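Local coordinates for protein heme-degrading monooxygenase HmoB (Mycobacterium tuberculosis, PDB 4NL5) that degrades heme oxidatively, opening the porphyrin ring to mycobilin and releasing its iron, as a homodimeric monooxygenase of the antibiotic biosynthesis monooxygenase family, at residues K5-E10 and T85-L90. Sequence-based numbering, arbitrary orientation.
Sequences KINAIE and TGASLL. With HEM (protoporphyrin IX containing Fe), chain C; CYN (cyanide ion), chain D.
Thr85 meets Glu10 at one end of the antiparallel pairing of strands 3-10 and 86-98, in the four-stranded sheet of a dimeric alpha+beta barrel (ferredoxin-like) monooxygenase. The pair illustrates how alternation along a strand sends side chains to opposite faces, one lining the heme pocket, the other packing against neighbouring side chains. At the loop end, Thr85 N donates to Glu10 O at 2.8 Å. Gly86, one residue on, turns its carbonyl to Glu10 N, which approaches from 35° above the carbonyl plane, while the Glu10 carboxylate carbon lies near Gly86 CA. Ala87 faces the heme side, its CB 3.9 Å from Asn7 ND2, and its CA touches Ala8 O. Ser88 forms a two-way backbone pair with Ala8; its hydroxyl donates to a water, which in turn donates to Ala8 O and Glu10 OE2. Leu89 returns to the heme face, with CG anti to the backbone N (chi1 -172°), which brings CD1 back toward Ile6 O and Lys5 CB and within 3.5 Å of heme CBB. On the other face Leu90 packs CB to CB against Ile6 in a region that the second subunit helps to cover, and their backbones exchange two nearly straight bonds. Ile9 and Asn7 line the cyanide side of the heme: Ile9 CD1 packs 3.2 Å from the cyanide nitrogen, which Asn7 ND2 holds through a 2.8 Å, nearly straight bond (171°).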
# COMPACT_ATOMS: atom_id res chain seq x y z
N LYS A 5 7.44 -2.87 1.07
CA LYS A 5 8.18 -2.57 -0.14
C LYS A 5 7.19 -2.66 -1.26
O LYS A 5 6.67 -3.74 -1.54
CB LYS A 5 9.33 -3.55 -0.35
CG LYS A 5 10.21 -3.75 0.88
CD LYS A 5 11.09 -2.55 1.15
CE LYS A 5 12.06 -2.85 2.32
NZ LYS A 5 12.89 -1.67 2.67
N ILE A 6 6.92 -1.53 -1.90
CA ILE A 6 5.97 -1.50 -3.00
C ILE A 6 6.72 -1.41 -4.31
O ILE A 6 7.42 -0.43 -4.54
CB ILE A 6 5.03 -0.28 -2.91
CG1 ILE A 6 4.30 -0.27 -1.56
CG2 ILE A 6 4.04 -0.29 -4.07
CD1 ILE A 6 3.33 0.90 -1.42
N ASN A 7 6.56 -2.40 -5.19
CA ASN A 7 7.06 -2.28 -6.54
C ASN A 7 5.97 -1.66 -7.39
O ASN A 7 4.91 -2.25 -7.59
CB ASN A 7 7.49 -3.63 -7.11
CG ASN A 7 8.57 -3.49 -8.17
OD1 ASN A 7 9.44 -2.64 -8.07
ND2 ASN A 7 8.51 -4.34 -9.19
N ALA A 8 6.23 -0.44 -7.85
CA ALA A 8 5.27 0.27 -8.69
C ALA A 8 5.60 0.04 -10.15
O ALA A 8 6.60 0.54 -10.64
CB ALA A 8 5.28 1.75 -8.37
N ILE A 9 4.74 -0.73 -10.82
CA ILE A 9 5.02 -1.22 -12.17
C ILE A 9 4.29 -0.41 -13.22
O ILE A 9 3.09 -0.17 -13.11
CB ILE A 9 4.59 -2.68 -12.31
CG1 ILE A 9 5.41 -3.58 -11.40
CG2 ILE A 9 4.73 -3.16 -13.76
CD1 ILE A 9 4.94 -5.01 -11.44
N GLU A 10 5.02 0.03 -14.25
CA GLU A 10 4.42 0.68 -15.38
C GLU A 10 4.11 -0.36 -16.45
O GLU A 10 4.97 -1.16 -16.82
CB GLU A 10 5.35 1.77 -15.93
CG GLU A 10 5.79 2.78 -14.86
CD GLU A 10 7.05 3.53 -15.22
OE1 GLU A 10 7.24 3.85 -16.42
OE2 GLU A 10 7.86 3.80 -14.31
N THR A 85 7.08 -1.93 -18.50
CA THR A 85 8.02 -1.07 -19.19
C THR A 85 8.91 -0.31 -18.21
O THR A 85 9.88 0.35 -18.60
CB THR A 85 7.29 -0.09 -20.10
OG1 THR A 85 6.25 0.55 -19.36
CG2 THR A 85 6.67 -0.83 -21.27
N GLY A 86 8.60 -0.42 -16.92
CA GLY A 86 9.40 0.23 -15.90
C GLY A 86 8.90 -0.14 -14.53
O GLY A 86 7.78 -0.61 -14.38
N ALA A 87 9.73 0.06 -13.51
CA ALA A 87 9.31 -0.20 -12.15
C ALA A 87 10.12 0.67 -11.21
O ALA A 87 11.29 0.96 -11.48
CB ALA A 87 9.48 -1.68 -11.80
N SER A 88 9.49 1.09 -10.12
CA SER A 88 10.15 1.86 -9.06
C SER A 88 9.85 1.22 -7.72
O SER A 88 8.70 0.90 -7.44
CB SER A 88 9.67 3.32 -9.05
OG SER A 88 9.85 3.96 -10.30
N LEU A 89 10.87 1.00 -6.89
CA LEU A 89 10.63 0.45 -5.56
C LEU A 89 10.40 1.55 -4.52
O LEU A 89 11.26 2.39 -4.30
CB LEU A 89 11.79 -0.43 -5.11
CG LEU A 89 11.52 -1.19 -3.81
CD1 LEU A 89 10.40 -2.20 -4.02
CD2 LEU A 89 12.79 -1.89 -3.29
N LEU A 90 9.23 1.52 -3.88
CA LEU A 90 8.88 2.48 -2.84
C LEU A 90 8.98 1.77 -1.50
O LEU A 90 8.31 0.77 -1.28
CB LEU A 90 7.47 3.03 -3.05
CG LEU A 90 7.06 3.33 -4.49
CD1 LEU A 90 5.63 3.89 -4.55
CD2 LEU A 90 8.04 4.30 -5.13
CHA HEM C . 7.85 -7.93 -12.61
CHB HEM C . 10.91 -6.72 -9.06
CHC HEM C . 7.77 -8.66 -5.93
CHD HEM C . 6.11 -11.33 -9.60
C1A HEM C . 8.89 -7.34 -11.93
C2A HEM C . 9.85 -6.41 -12.48
C3A HEM C . 10.69 -6.07 -11.51
C4A HEM C . 10.31 -6.79 -10.31
CMA HEM C . 11.87 -5.08 -11.64
CAA HEM C . 9.87 -5.88 -13.94
CBA HEM C . 10.81 -6.72 -14.81
CGA HEM C . 10.34 -8.15 -14.94
O1A HEM C . 11.03 -9.07 -14.42
O2A HEM C . 9.26 -8.38 -15.55
C1B HEM C . 10.23 -7.00 -7.89
C2B HEM C . 10.47 -6.40 -6.59
C3B HEM C . 9.58 -6.94 -5.72
C4B HEM C . 8.78 -7.89 -6.45
CMB HEM C . 11.56 -5.33 -6.34
CAB HEM C . 9.33 -6.70 -4.21
CBB HEM C . 9.62 -5.56 -3.58
C1C HEM C . 7.11 -9.62 -6.65
C2C HEM C . 6.25 -10.65 -6.10
C3C HEM C . 5.79 -11.39 -7.13
C4C HEM C . 6.35 -10.84 -8.34
CMC HEM C . 5.95 -10.79 -4.58
CAC HEM C . 4.84 -12.61 -7.16
CBC HEM C . 4.36 -13.24 -6.09
C1D HEM C . 6.32 -10.62 -10.75
C2D HEM C . 5.68 -10.87 -12.02
C3D HEM C . 6.22 -9.80 -12.95
C4D HEM C . 7.13 -9.01 -12.16
CMD HEM C . 4.66 -11.99 -12.33
CAD HEM C . 5.89 -9.58 -14.44
CBD HEM C . 6.71 -10.54 -15.28
CGD HEM C . 6.30 -10.46 -16.73
O1D HEM C . 6.70 -11.36 -17.51
O2D HEM C . 5.57 -9.50 -17.10
NA HEM C . 9.20 -7.56 -10.59
NB HEM C . 9.20 -7.90 -7.77
NC HEM C . 7.16 -9.76 -8.03
ND HEM C . 7.15 -9.52 -10.87
FE HEM C . 8.18 -8.69 -9.34
C CYN D . 6.54 -7.49 -8.85
N CYN D . 6.58 -6.39 -9.12
O HOH W 1 7.41 3.37 -11.67
O HOH W 2 7.28 2.78 -18.61